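Local atomic coordinates of chloramphenicol acetyltransferase (Bacteroides thetaiotaomicron, PDB entry 2I9D), a protein that probably transfers an acetyl group from acetyl-CoA to a hydroxyl of chloramphenicol, working as a trimer of identical subunits. Residues S51-Y56 with S90-K95; T163-K166 with N170-P173; I191-H196 with H203-F208; Y72-D77 with H197-G202. One frame throughout, in Å; residues are numbered along the deposited sequence.

Interaction 1 of 4, residues S51-Y56 with S90-K95; sequences SFFLHY and SPIKIK
S90 on strand 87-93 and F53 in the first turn of helix 52-66 meet hydroxyl to ring edge. With OG anti to the backbone N (chi1 -178°), S90 turns its hydroxyl toward the helix and sets OG near the plane of the ring, 3.6 Å from F53 CZ. A small polar residue fits here because its hydroxyl is satisfied by L149 O and can rest against the apolar ring edge without losing a hydrogen bond. P91 follows the strand's alternation and faces away from the helix. I92 comes back into play through one branch: its terminal CD1 lies 3.7 Å from F53 CE2 and reaches the ring obliquely. With the CA atoms of F53 and I92 10.5 Å apart, the gap is closed from both sides, by the long F53 ring and by the CG1-CD1 arm of I92, and the contact buries a modest 91 Å² in all. Around it, L54 packs on Y115, A118 and I122 of helix 111-124, while I92 also touches I125 just past that helix. S90 and I92 pair through their backbones with T103 and F101, so the contact joins the start of helix 52-66 to strand 87-93, whose outer neighbour is strand 100-105.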
loop_
_atom_site.group_PDB
_atom_site.type_symbol
_atom_site.label_atom_id
_atom_site.label_comp_id
_atom_site.label_asym_id
_atom_site.label_seq_id
_atom_site.Cartn_x
_atom_site.Cartn_y
_atom_site.Cartn_z
ATOM N N SER A 51 -1.935 -6.292 28.585
ATOM C CA SER A 51 -1.516 -6.454 27.197
ATOM C C SER A 51 -1.681 -5.150 26.390
ATOM O O SER A 51 -2.787 -4.609 26.264
ATOM C CB SER A 51 -2.290 -7.602 26.570
ATOM O OG SER A 51 -1.943 -7.773 25.209
ATOM N N PHE A 52 -0.570 -4.622 25.875
ATOM C CA PHE A 52 -0.623 -3.408 25.061
ATOM C C PHE A 52 -1.469 -3.651 23.782
ATOM O O PHE A 52 -2.234 -2.777 23.336
ATOM C CB PHE A 52 0.800 -2.963 24.734
ATOM C CG PHE A 52 0.883 -1.788 23.780
ATOM C CD1 PHE A 52 0.266 -0.579 24.078
ATOM C CD2 PHE A 52 1.605 -1.894 22.592
ATOM C CE1 PHE A 52 0.338 0.506 23.193
ATOM C CE2 PHE A 52 1.692 -0.802 21.710
ATOM C CZ PHE A 52 1.056 0.393 22.027
ATOM N N PHE A 53 -1.347 -4.860 23.230
ATOM C CA PHE A 53 -2.178 -5.337 22.104
ATOM C C PHE A 53 -3.691 -5.059 22.273
ATOM O O PHE A 53 -4.353 -4.549 21.370
ATOM C CB PHE A 53 -1.895 -6.831 21.831
ATOM C CG PHE A 53 -2.880 -7.468 20.902
ATOM C CD1 PHE A 53 -2.847 -7.191 19.519
ATOM C CD2 PHE A 53 -3.867 -8.323 21.392
ATOM C CE1 PHE A 53 -3.777 -7.775 18.648
ATOM C CE2 PHE A 53 -4.786 -8.919 20.524
ATOM C CZ PHE A 53 -4.745 -8.633 19.147
ATOM N N LEU A 54 -4.226 -5.368 23.453
ATOM C CA LEU A 54 -5.631 -5.148 23.746
ATOM C C LEU A 54 -5.974 -3.678 23.911
ATOM O O LEU A 54 -7.118 -3.276 23.650
ATOM C CB LEU A 54 -6.082 -5.981 24.971
ATOM C CG LEU A 54 -6.088 -7.500 24.709
ATOM C CD1 LEU A 54 -6.320 -8.295 26.001
ATOM C CD2 LEU A 54 -7.092 -7.876 23.605
ATOM N N HIS A 55 -4.994 -2.873 24.322
ATOM C CA HIS A 55 -5.191 -1.419 24.381
ATOM C C HIS A 55 -5.387 -0.790 22.996
ATOM O O HIS A 55 -6.293 -0.002 22.811
ATOM C CB HIS A 55 -4.042 -0.727 25.124
ATOM C CG HIS A 55 -4.192 -0.725 26.611
ATOM N ND1 HIS A 55 -4.468 0.424 27.334
ATOM C CD2 HIS A 55 -4.100 -1.730 27.518
ATOM C CE1 HIS A 55 -4.540 0.124 28.619
ATOM N NE2 HIS A 55 -4.322 -1.175 28.755
ATOM N N TYR A 56 -4.538 -1.123 22.024
ATOM C CA TYR A 56 -4.745 -0.586 20.677
ATOM C C TYR A 56 -5.849 -1.289 19.897
ATOM O O TYR A 56 -6.495 -0.667 19.055
ATOM C CB TYR A 56 -3.441 -0.415 19.874
ATOM C CG TYR A 56 -2.678 -1.657 19.459
ATOM C CD1 TYR A 56 -3.162 -2.521 18.444
ATOM C CD2 TYR A 56 -1.431 -1.929 20.013
ATOM C CE1 TYR A 56 -2.419 -3.649 18.042
ATOM C CE2 TYR A 56 -0.684 -3.049 19.615
ATOM C CZ TYR A 56 -1.177 -3.887 18.633
ATOM O OH TYR A 56 -0.429 -4.974 18.261
ATOM N N SER A 90 -9.582 -11.081 15.071
ATOM C CA SER A 90 -8.169 -10.909 15.046
ATOM C C SER A 90 -7.452 -12.269 15.042
ATOM O O SER A 90 -7.827 -13.172 15.808
ATOM C CB SER A 90 -7.685 -10.005 16.221
ATOM O OG SER A 90 -6.272 -9.814 16.151
ATOM N N PRO A 91 -6.419 -12.412 14.172
ATOM C CA PRO A 91 -5.577 -13.621 14.162
ATOM C C PRO A 91 -4.559 -13.673 15.330
ATOM O O PRO A 91 -3.452 -13.097 15.251
ATOM C CB PRO A 91 -4.867 -13.567 12.791
ATOM C CG PRO A 91 -4.858 -12.115 12.394
ATOM C CD PRO A 91 -6.045 -11.451 13.107
ATOM N N ILE A 92 -4.918 -14.400 16.380
ATOM C CA ILE A 92 -4.049 -14.580 17.526
ATOM C C ILE A 92 -2.963 -15.617 17.250
ATOM O O ILE A 92 -3.266 -16.771 16.917
ATOM C CB ILE A 92 -4.868 -14.889 18.812
ATOM C CG1 ILE A 92 -5.950 -13.808 18.998
ATOM C CG2 ILE A 92 -3.938 -14.960 20.043
ATOM C CD1 ILE A 92 -5.369 -12.343 19.137
ATOM N N LYS A 93 -1.701 -15.192 17.349
ATOM C CA LYS A 93 -0.578 -16.103 17.152
ATOM C C LYS A 93 -0.604 -17.171 18.250
ATOM O O LYS A 93 -0.689 -16.843 19.431
ATOM C CB LYS A 93 0.749 -15.341 17.159
ATOM C CG LYS A 93 1.991 -16.172 16.781
ATOM C CD LYS A 93 3.234 -15.449 17.282
ATOM C CE LYS A 93 4.484 -15.801 16.485
ATOM N NZ LYS A 93 5.707 -15.345 17.189
ATOM N N ILE A 94 -0.583 -18.442 17.839
ATOM C CA ILE A 94 -0.655 -19.585 18.764
ATOM C C ILE A 94 0.661 -20.374 18.848
ATOM O O ILE A 94 0.886 -21.074 19.828
ATOM C CB ILE A 94 -1.864 -20.564 18.471
ATOM C CG1 ILE A 94 -1.752 -21.216 17.088
ATOM C CG2 ILE A 94 -3.204 -19.861 18.668
ATOM C CD1 ILE A 94 -3.000 -21.979 16.618
ATOM N N LYS A 95 1.517 -20.262 17.831
ATOM C CA LYS A 95 2.804 -20.973 17.810
ATOM C C LYS A 95 3.941 -20.069 17.353
ATOM O O LYS A 95 3.725 -19.088 16.630
ATOM C CB LYS A 95 2.723 -22.225 16.919
ATOM C CG LYS A 95 1.991 -23.399 17.580
ATOM C CD LYS A 95 1.868 -24.615 16.680
ATOM C CE LYS A 95 0.880 -25.623 17.298
ATOM N NZ LYS A 95 0.379 -26.657 16.314
#

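Interaction 2 of 4, residues T163-K166 with N170-P173; sequences TQEK and NNYP
N170 reaches across to the backbone on both sides of Q164. Its ND2 gives a hydrogen bond to T163 O at 3.0 Å, with that oxygen close to the amide plane, and its OD1 accepts one from E165 N at 3.0 Å, nearly along the C=O axis. Asparagine suits the place because its short amide offers a donor and an acceptor together, much as a peptide group would. Next to it, K166 NZ donates to N171 OD1 over 2.9 Å, in the carbonyl plane and on a lone pair; a bend at chi3 (99°) brings the long lysine chain round to cross the asparagine at about a right angle.

Three waters form the next layer. One joins T163 OG1 to N170 OD1, giving that oxygen a second donor. Another donates to E165 OE1 and accepts from N171 N. The third donates to E165 OE2 at 2.6 Å and accepts from both K166 NZ and N171 ND2.

Farther out, N170 N is held by Q29 OE1, and Q164 NE2 bonds to K166 O. Both segments belong to the loop between strands 159-160 and 174-183, which folds back on itself here beside the second subunit, to which Q164 and E165 make backbone hydrogen bonds. The direct bonds and water bridges joining the segments are polar: E165 carboxylate and K166 ammonium share a water, which would probably help keep both charged.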
loop_
_atom_site.group_PDB
_atom_site.type_symbol
_atom_site.label_atom_id
_atom_site.label_comp_id
_atom_site.label_asym_id
_atom_site.label_seq_id
_atom_site.Cartn_x
_atom_site.Cartn_y
_atom_site.Cartn_z
ATOM N N THR A 163 -5.846 -7.622 0.556
ATOM C CA THR A 163 -6.412 -8.505 -0.458
ATOM C C THR A 163 -7.826 -8.037 -0.867
ATOM O O THR A 163 -8.413 -7.153 -0.249
ATOM C CB THR A 163 -6.458 -9.975 0.060
ATOM O OG1 THR A 163 -7.012 -9.996 1.370
ATOM C CG2 THR A 163 -5.077 -10.559 0.126
ATOM N N GLN A 164 -8.358 -8.611 -1.926
ATOM C CA GLN A 164 -9.706 -8.310 -2.317
ATOM C C GLN A 164 -10.411 -9.643 -2.705
ATOM O O GLN A 164 -10.023 -10.299 -3.682
ATOM C CB GLN A 164 -9.693 -7.294 -3.476
ATOM C CG GLN A 164 -11.065 -6.720 -3.837
ATOM C CD GLN A 164 -11.073 -6.057 -5.229
ATOM O OE1 GLN A 164 -10.017 -5.670 -5.769
ATOM N NE2 GLN A 164 -12.262 -5.945 -5.817
ATOM N N GLU A 165 -11.429 -10.036 -1.948
ATOM C CA GLU A 165 -12.097 -11.299 -2.220
ATOM C C GLU A 165 -12.875 -11.337 -3.543
ATOM O O GLU A 165 -12.748 -12.276 -4.345
ATOM C CB GLU A 165 -13.012 -11.711 -1.065
ATOM C CG GLU A 165 -13.870 -12.945 -1.430
ATOM C CD GLU A 165 -14.665 -13.527 -0.270
ATOM O OE1 GLU A 165 -14.558 -12.996 0.856
ATOM O OE2 GLU A 165 -15.390 -14.541 -0.495
ATOM N N LYS A 166 -13.677 -10.306 -3.751
ATOM C CA LYS A 166 -14.652 -10.247 -4.824
ATOM C C LYS A 166 -14.724 -8.822 -5.379
ATOM O O LYS A 166 -14.152 -7.912 -4.809
ATOM C CB LYS A 166 -16.041 -10.725 -4.323
ATOM C CG LYS A 166 -16.573 -9.983 -3.135
ATOM C CD LYS A 166 -17.791 -10.672 -2.538
ATOM C CE LYS A 166 -17.414 -11.482 -1.350
ATOM N NZ LYS A 166 -18.595 -11.925 -0.548
ATOM N N ASN A 170 -14.053 -6.620 -0.161
ATOM C CA ASN A 170 -14.120 -7.494 1.017
ATOM C C ASN A 170 -15.420 -7.324 1.791
ATOM O O ASN A 170 -16.002 -6.242 1.781
ATOM C CB ASN A 170 -12.941 -7.213 1.954
ATOM C CG ASN A 170 -11.610 -7.428 1.285
ATOM O OD1 ASN A 170 -11.472 -8.315 0.468
ATOM N ND2 ASN A 170 -10.617 -6.635 1.650
ATOM N N ASN A 171 -15.847 -8.372 2.497
ATOM C CA ASN A 171 -17.060 -8.297 3.336
ATOM C C ASN A 171 -16.986 -7.247 4.447
ATOM O O ASN A 171 -17.999 -6.620 4.763
ATOM C CB ASN A 171 -17.409 -9.668 3.915
ATOM C CG ASN A 171 -17.676 -10.682 2.839
ATOM O OD1 ASN A 171 -18.290 -10.364 1.822
ATOM N ND2 ASN A 171 -17.180 -11.903 3.030
ATOM N N TYR A 172 -15.796 -7.048 5.018
ATOM C CA TYR A 172 -15.562 -6.025 6.056
ATOM C C TYR A 172 -14.139 -5.414 5.971
ATOM O O TYR A 172 -13.280 -5.933 5.272
ATOM C CB TYR A 172 -15.849 -6.575 7.465
ATOM C CG TYR A 172 -15.436 -8.011 7.626
ATOM C CD1 TYR A 172 -14.100 -8.355 7.918
ATOM C CD2 TYR A 172 -16.361 -9.038 7.448
ATOM C CE1 TYR A 172 -13.714 -9.680 8.047
ATOM C CE2 TYR A 172 -15.983 -10.370 7.566
ATOM C CZ TYR A 172 -14.666 -10.691 7.872
ATOM O OH TYR A 172 -14.305 -12.025 7.975
ATOM N N PRO A 173 -13.920 -4.265 6.628
ATOM C CA PRO A 173 -12.578 -3.642 6.760
ATOM C C PRO A 173 -11.524 -4.568 7.351
ATOM O O PRO A 173 -11.779 -5.280 8.310
ATOM C CB PRO A 173 -12.830 -2.437 7.676
ATOM C CG PRO A 173 -14.263 -2.083 7.410
ATOM C CD PRO A 173 -14.970 -3.418 7.219
HETATM O O HOH W 1 -9.894 -10.310 1.301
HETATM O O HOH W 2 -14.136 -10.617 2.138
HETATM O O HOH W 3 -17.560 -14.129 0.923
#

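Interaction 3 of 4, residues I191-H196 with H203-F208; sequences IAMTIH and HHLSLF
M193, a selenomethionine in this crystal, reaches both L205 and F208, the latter in a Met-aromatic contact that joins strand 186-196 of the mixed sheet to helix 202-216 lying on it, part of the alpha/beta fold of this acetyltransferase family. The two short segments run closer to antiparallel than crosswise, at 142°, with their axes 11.6 Å apart, a gap that long apolar side chains must fill. From M193 CB, which points at the helix, CG stands between the backbone N and the carbonyl carbon (chi1 66°), and the chain then runs outward to SE. The selenium lies 3.7 Å from F208 CD2 and approaches the ring obliquely. On the L205 side, M193 SE also touches CD2 of that leucine at 3.7 Å, the two side chains sliding past each other in opposite directions. A turn at chi3 finally carries CE over the face of the F208 ring, 4.1 Å from its centroid, as a CH-pi contact.

The long, flexible chain of methionine, here with selenium in place of sulfur, suits the slot because it can follow both a branched and a flat neighbour. F208 is confined further by a ring stack with F70 and by V60 and A63 of helix 52-66, and its helix also meets L155 of the third subunit through L205. One leucine methyl serves twice: L205 CD2 rests against I195 CG1 at 4.1 Å as well as against the selenium.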
loop_
_atom_site.group_PDB
_atom_site.type_symbol
_atom_site.label_atom_id
_atom_site.label_comp_id
_atom_site.label_asym_id
_atom_site.label_seq_id
_atom_site.Cartn_x
_atom_site.Cartn_y
_atom_site.Cartn_z
ATOM N N ILE A 191 -0.592 1.854 11.376
ATOM C CA ILE A 191 -1.853 1.155 11.200
ATOM C C ILE A 191 -2.309 1.346 9.765
ATOM O O ILE A 191 -2.459 2.468 9.295
ATOM C CB ILE A 191 -2.932 1.584 12.233
ATOM C CG1 ILE A 191 -2.413 1.394 13.688
ATOM C CG2 ILE A 191 -4.269 0.832 11.984
ATOM C CD1 ILE A 191 -3.326 1.892 14.774
ATOM N N ALA A 192 -2.470 0.219 9.074
ATOM C CA ALA A 192 -2.922 0.146 7.706
ATOM C C ALA A 192 -4.386 -0.310 7.722
ATOM O O ALA A 192 -4.830 -0.996 8.665
ATOM C CB ALA A 192 -2.063 -0.842 6.936
HETATM N N MSE A 193 -5.137 0.077 6.693
HETATM C CA MSE A 193 -6.490 -0.405 6.545
HETATM C C MSE A 193 -6.986 -0.368 5.105
HETATM O O MSE A 193 -6.540 0.434 4.302
HETATM C CB MSE A 193 -7.449 0.339 7.489
HETATM C CG MSE A 193 -7.630 1.812 7.184
HETATM SE SE MSE A 193 -8.712 2.792 8.550
HETATM C CE MSE A 193 -10.123 1.426 8.911
ATOM N N THR A 194 -7.922 -1.268 4.812
ATOM C CA THR A 194 -8.558 -1.380 3.514
ATOM C C THR A 194 -10.074 -1.238 3.677
ATOM O O THR A 194 -10.707 -1.986 4.407
ATOM C CB THR A 194 -8.151 -2.693 2.836
ATOM O OG1 THR A 194 -6.756 -2.631 2.603
ATOM C CG2 THR A 194 -8.862 -2.921 1.484
ATOM N N ILE A 195 -10.638 -0.225 3.034
ATOM C CA ILE A 195 -12.051 0.070 3.200
ATOM C C ILE A 195 -12.719 0.150 1.826
ATOM O O ILE A 195 -12.028 0.133 0.813
ATOM C CB ILE A 195 -12.318 1.352 4.134
ATOM C CG1 ILE A 195 -11.487 2.591 3.718
ATOM C CG2 ILE A 195 -12.039 1.000 5.626
ATOM C CD1 ILE A 195 -11.766 3.147 2.317
ATOM N N HIS A 196 -14.051 0.182 1.796
ATOM C CA HIS A 196 -14.775 0.357 0.537
ATOM C C HIS A 196 -14.973 1.862 0.347
ATOM O O HIS A 196 -15.543 2.506 1.209
ATOM C CB HIS A 196 -16.136 -0.347 0.621
ATOM C CG HIS A 196 -16.825 -0.494 -0.692
ATOM N ND1 HIS A 196 -17.312 0.580 -1.401
ATOM C CD2 HIS A 196 -17.148 -1.598 -1.409
ATOM C CE1 HIS A 196 -17.867 0.154 -2.519
ATOM N NE2 HIS A 196 -17.805 -1.166 -2.534
ATOM N N HIS A 203 -11.911 12.054 4.437
ATOM C CA HIS A 203 -12.417 12.788 5.593
ATOM C C HIS A 203 -12.746 11.871 6.778
ATOM O O HIS A 203 -12.462 12.201 7.938
ATOM C CB HIS A 203 -13.636 13.642 5.174
ATOM C CG HIS A 203 -14.464 14.136 6.322
ATOM N ND1 HIS A 203 -14.136 15.262 7.047
ATOM C CD2 HIS A 203 -15.620 13.666 6.857
ATOM C CE1 HIS A 203 -15.048 15.461 7.988
ATOM N NE2 HIS A 203 -15.952 14.497 7.903
ATOM N N HIS A 204 -13.318 10.708 6.490
ATOM C CA HIS A 204 -13.659 9.753 7.560
ATOM C C HIS A 204 -12.425 9.008 8.052
ATOM O O HIS A 204 -12.319 8.670 9.229
ATOM C CB HIS A 204 -14.761 8.812 7.089
ATOM C CG HIS A 204 -15.892 9.531 6.444
ATOM N ND1 HIS A 204 -16.076 9.551 5.078
ATOM C CD2 HIS A 204 -16.871 10.306 6.973
ATOM C CE1 HIS A 204 -17.137 10.287 4.797
ATOM N NE2 HIS A 204 -17.635 10.755 5.929
ATOM N N LEU A 205 -11.475 8.796 7.150
ATOM C CA LEU A 205 -10.195 8.206 7.511
ATOM C C LEU A 205 -9.410 9.125 8.445
ATOM O O LEU A 205 -8.792 8.662 9.418
ATOM C CB LEU A 205 -9.389 7.897 6.250
ATOM C CG LEU A 205 -9.959 6.732 5.424
ATOM C CD1 LEU A 205 -9.312 6.605 4.047
ATOM C CD2 LEU A 205 -9.872 5.407 6.198
ATOM N N SER A 206 -9.436 10.430 8.139
ATOM C CA SER A 206 -8.846 11.464 8.999
ATOM C C SER A 206 -9.390 11.385 10.434
ATOM O O SER A 206 -8.621 11.311 11.393
ATOM C CB SER A 206 -9.146 12.836 8.400
ATOM O OG SER A 206 -8.111 13.736 8.644
ATOM N N LEU A 207 -10.721 11.359 10.568
ATOM C CA LEU A 207 -11.382 11.227 11.880
ATOM C C LEU A 207 -11.109 9.913 12.561
ATOM O O LEU A 207 -10.975 9.875 13.791
ATOM C CB LEU A 207 -12.912 11.332 11.759
ATOM C CG LEU A 207 -13.640 12.446 11.031
ATOM C CD1 LEU A 207 -15.146 12.269 11.272
ATOM C CD2 LEU A 207 -13.151 13.848 11.479
ATOM N N PHE A 208 -11.080 8.818 11.788
ATOM C CA PHE A 208 -10.688 7.508 12.356
ATOM C C PHE A 208 -9.321 7.547 13.041
ATOM O O PHE A 208 -9.201 7.219 14.219
ATOM C CB PHE A 208 -10.716 6.409 11.292
ATOM C CG PHE A 208 -10.390 5.048 11.823
ATOM C CD1 PHE A 208 -11.395 4.235 12.346
ATOM C CD2 PHE A 208 -9.089 4.568 11.772
ATOM C CE1 PHE A 208 -11.108 2.964 12.825
ATOM C CE2 PHE A 208 -8.772 3.300 12.251
ATOM C CZ PHE A 208 -9.792 2.497 12.791
#

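Interaction 4 of 4, residues Y72-D77 with H197-G202; sequences YRIDPD and HGFIDG
The ring of F199 lies beneath the CB of Y72 rather than beneath its ring. Y72 CB stands over the phenyl face as a CH-pi contact, 3.6 Å from the centroid of the F199 ring, and is displaced toward the rim, 3.4 Å from F199 CD1. CG of Y72 is anti to its carbonyl carbon (chi1 -78°), which leads the phenol away from the loop; the two rings meet obliquely, their centroids 5.8 Å apart and their planes at 39°. The far end of the phenyl ring meets the strand as well, with F199 CZ 3.8 Å from I74 CG1 and 3.7 Å from the backbone C of R73. A broad, flat residue suits the place because it can lie against the strand from Y72 to I74.

R73 points to the other side of the strand. Its NH1 donates to Y72 O over 2.7 Å, from above the carbonyl plane, and the same guanidinium bonds to F70 O and L146 O, which should fix its rotation.

F199 sits within the HHxxxDG motif of CoA-dependent acyltransferases, between H197, predicted to be the proton acceptor, and D201. The edge of the H197 ring faces D201 OD1, D201 is also salt-bridged to R15, and H197 packs on T163 of the third subunit. Strand 72-74 borders the small antiparallel sheet; F199 also touches V80 of strand 80-83 beside it, and I74 reaches F19 of helix 16-22.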
loop_
_atom_site.group_PDB
_atom_site.type_symbol
_atom_site.label_atom_id
_atom_site.label_comp_id
_atom_site.label_asym_id
_atom_site.label_seq_id
_atom_site.Cartn_x
_atom_site.Cartn_y
_atom_site.Cartn_z
ATOM N N TYR A 72 -20.995 0.599 7.886
ATOM C CA TYR A 72 -21.712 0.287 6.662
ATOM C C TYR A 72 -21.075 -0.916 5.990
ATOM O O TYR A 72 -19.832 -0.991 5.895
ATOM C CB TYR A 72 -21.680 1.475 5.696
ATOM C CG TYR A 72 -22.666 2.576 6.046
ATOM C CD1 TYR A 72 -23.807 2.790 5.277
ATOM C CD2 TYR A 72 -22.454 3.398 7.179
ATOM C CE1 TYR A 72 -24.704 3.798 5.617
ATOM C CE2 TYR A 72 -23.342 4.391 7.527
ATOM C CZ TYR A 72 -24.468 4.592 6.747
ATOM O OH TYR A 72 -25.341 5.605 7.101
ATOM N N ARG A 73 -21.928 -1.841 5.531
ATOM C CA ARG A 73 -21.520 -3.067 4.860
ATOM C C ARG A 73 -22.410 -3.371 3.657
ATOM O O ARG A 73 -23.550 -2.888 3.567
ATOM C CB ARG A 73 -21.556 -4.261 5.828
ATOM C CG ARG A 73 -20.723 -4.103 7.077
ATOM C CD ARG A 73 -19.195 -4.250 6.826
ATOM N NE ARG A 73 -18.441 -4.078 8.077
ATOM C CZ ARG A 73 -18.015 -2.911 8.578
ATOM N NH1 ARG A 73 -18.236 -1.770 7.949
ATOM N NH2 ARG A 73 -17.326 -2.883 9.704
ATOM N N ILE A 74 -21.872 -4.125 2.707
ATOM C CA ILE A 74 -22.675 -4.690 1.647
ATOM C C ILE A 74 -22.961 -6.089 2.170
ATOM O O ILE A 74 -22.032 -6.918 2.285
ATOM C CB ILE A 74 -21.930 -4.770 0.288
ATOM C CG1 ILE A 74 -21.460 -3.381 -0.185
ATOM C CG2 ILE A 74 -22.820 -5.470 -0.767
ATOM C CD1 ILE A 74 -20.809 -3.349 -1.587
ATOM N N ASP A 75 -24.221 -6.345 2.529
ATOM C CA ASP A 75 -24.617 -7.645 3.083
ATOM C C ASP A 75 -24.569 -8.785 2.041
ATOM O O ASP A 75 -24.430 -8.519 0.846
ATOM C CB ASP A 75 -25.984 -7.534 3.763
ATOM C CG ASP A 75 -25.897 -7.589 5.295
ATOM O OD1 ASP A 75 -24.773 -7.690 5.879
ATOM O OD2 ASP A 75 -26.989 -7.542 5.929
ATOM N N PRO A 76 -24.636 -10.061 2.496
ATOM C CA PRO A 76 -24.568 -11.202 1.562
ATOM C C PRO A 76 -25.513 -11.094 0.365
ATOM O O PRO A 76 -25.161 -11.489 -0.731
ATOM C CB PRO A 76 -24.935 -12.406 2.439
ATOM C CG PRO A 76 -24.603 -11.990 3.825
ATOM C CD PRO A 76 -24.708 -10.502 3.907
ATOM N N ASP A 77 -26.693 -10.534 0.584
ATOM C CA ASP A 77 -27.700 -10.353 -0.474
ATOM C C ASP A 77 -27.441 -9.124 -1.354
ATOM O O ASP A 77 -28.255 -8.794 -2.223
ATOM C CB ASP A 77 -29.100 -10.272 0.160
ATOM C CG ASP A 77 -29.226 -9.139 1.175
ATOM O OD1 ASP A 77 -28.200 -8.492 1.533
ATOM O OD2 ASP A 77 -30.369 -8.893 1.634
ATOM N N HIS A 197 -14.501 2.417 -0.762
ATOM C CA HIS A 197 -14.589 3.861 -0.986
ATOM C C HIS A 197 -16.052 4.375 -1.106
ATOM O O HIS A 197 -16.309 5.586 -0.937
ATOM C CB HIS A 197 -13.791 4.255 -2.240
ATOM C CG HIS A 197 -13.301 5.674 -2.238
ATOM N ND1 HIS A 197 -13.952 6.695 -1.573
ATOM C CD2 HIS A 197 -12.236 6.246 -2.855
ATOM C CE1 HIS A 197 -13.294 7.825 -1.763
ATOM N NE2 HIS A 197 -12.247 7.579 -2.529
ATOM N N GLY A 198 -16.990 3.476 -1.430
ATOM C CA GLY A 198 -18.419 3.807 -1.453
ATOM C C GLY A 198 -18.939 4.296 -0.110
ATOM O O GLY A 198 -19.878 5.090 -0.058
ATOM N N PHE A 199 -18.296 3.851 0.971
ATOM C CA PHE A 199 -18.719 4.162 2.339
ATOM C C PHE A 199 -17.865 5.195 3.053
ATOM O O PHE A 199 -18.320 5.826 4.008
ATOM C CB PHE A 199 -18.734 2.893 3.216
ATOM C CG PHE A 199 -19.657 1.807 2.736
ATOM C CD1 PHE A 199 -20.978 2.083 2.403
ATOM C CD2 PHE A 199 -19.216 0.478 2.673
ATOM C CE1 PHE A 199 -21.843 1.070 1.981
ATOM C CE2 PHE A 199 -20.068 -0.548 2.245
ATOM C CZ PHE A 199 -21.384 -0.257 1.903
ATOM N N ILE A 200 -16.610 5.322 2.633
ATOM C CA ILE A 200 -15.603 6.051 3.400
ATOM C C ILE A 200 -14.753 6.885 2.448
ATOM O O ILE A 200 -14.261 6.361 1.439
ATOM C CB ILE A 200 -14.714 5.069 4.238
ATOM C CG1 ILE A 200 -15.506 4.519 5.422
ATOM C CG2 ILE A 200 -13.359 5.723 4.732
ATOM C CD1 ILE A 200 -15.143 3.084 5.772
ATOM N N ASP A 201 -14.610 8.181 2.767
ATOM C CA ASP A 201 -13.685 9.070 2.064
ATOM C C ASP A 201 -12.525 9.466 2.968
ATOM O O ASP A 201 -12.520 9.141 4.167
ATOM C CB ASP A 201 -14.383 10.356 1.616
ATOM C CG ASP A 201 -15.565 10.100 0.688
ATOM O OD1 ASP A 201 -15.462 9.262 -0.248
ATOM O OD2 ASP A 201 -16.598 10.765 0.903
ATOM N N GLY A 202 -11.566 10.202 2.392
ATOM C CA GLY A 202 -10.414 10.714 3.126
ATOM C C GLY A 202 -10.797 11.328 4.453
ATOM O O GLY A 202 -10.120 11.121 5.477
#

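Interactions 2, 3 and 4 form a connected cluster, whereas interaction 1 stands apart, its centre about 22, 21 and 26 Å from theirs. P173 of interaction 2 packs on T194 and I195 of interaction 3; R73 of interaction 4 lies against N171, Y172 and P173; and I200 meets both L205 and I195. Interactions 1 and 3 reach the same mixed sheet, through strands 87-93 and 186-196, on opposite sides of the chain's centre. Along the chain, interaction 1 closes before 2 and 3 open, while 4 spans from 72-77 to 197-202 and brackets 2. The loop with the predicted proton acceptor is held between interactions 3 and 4, where the third subunit also touches.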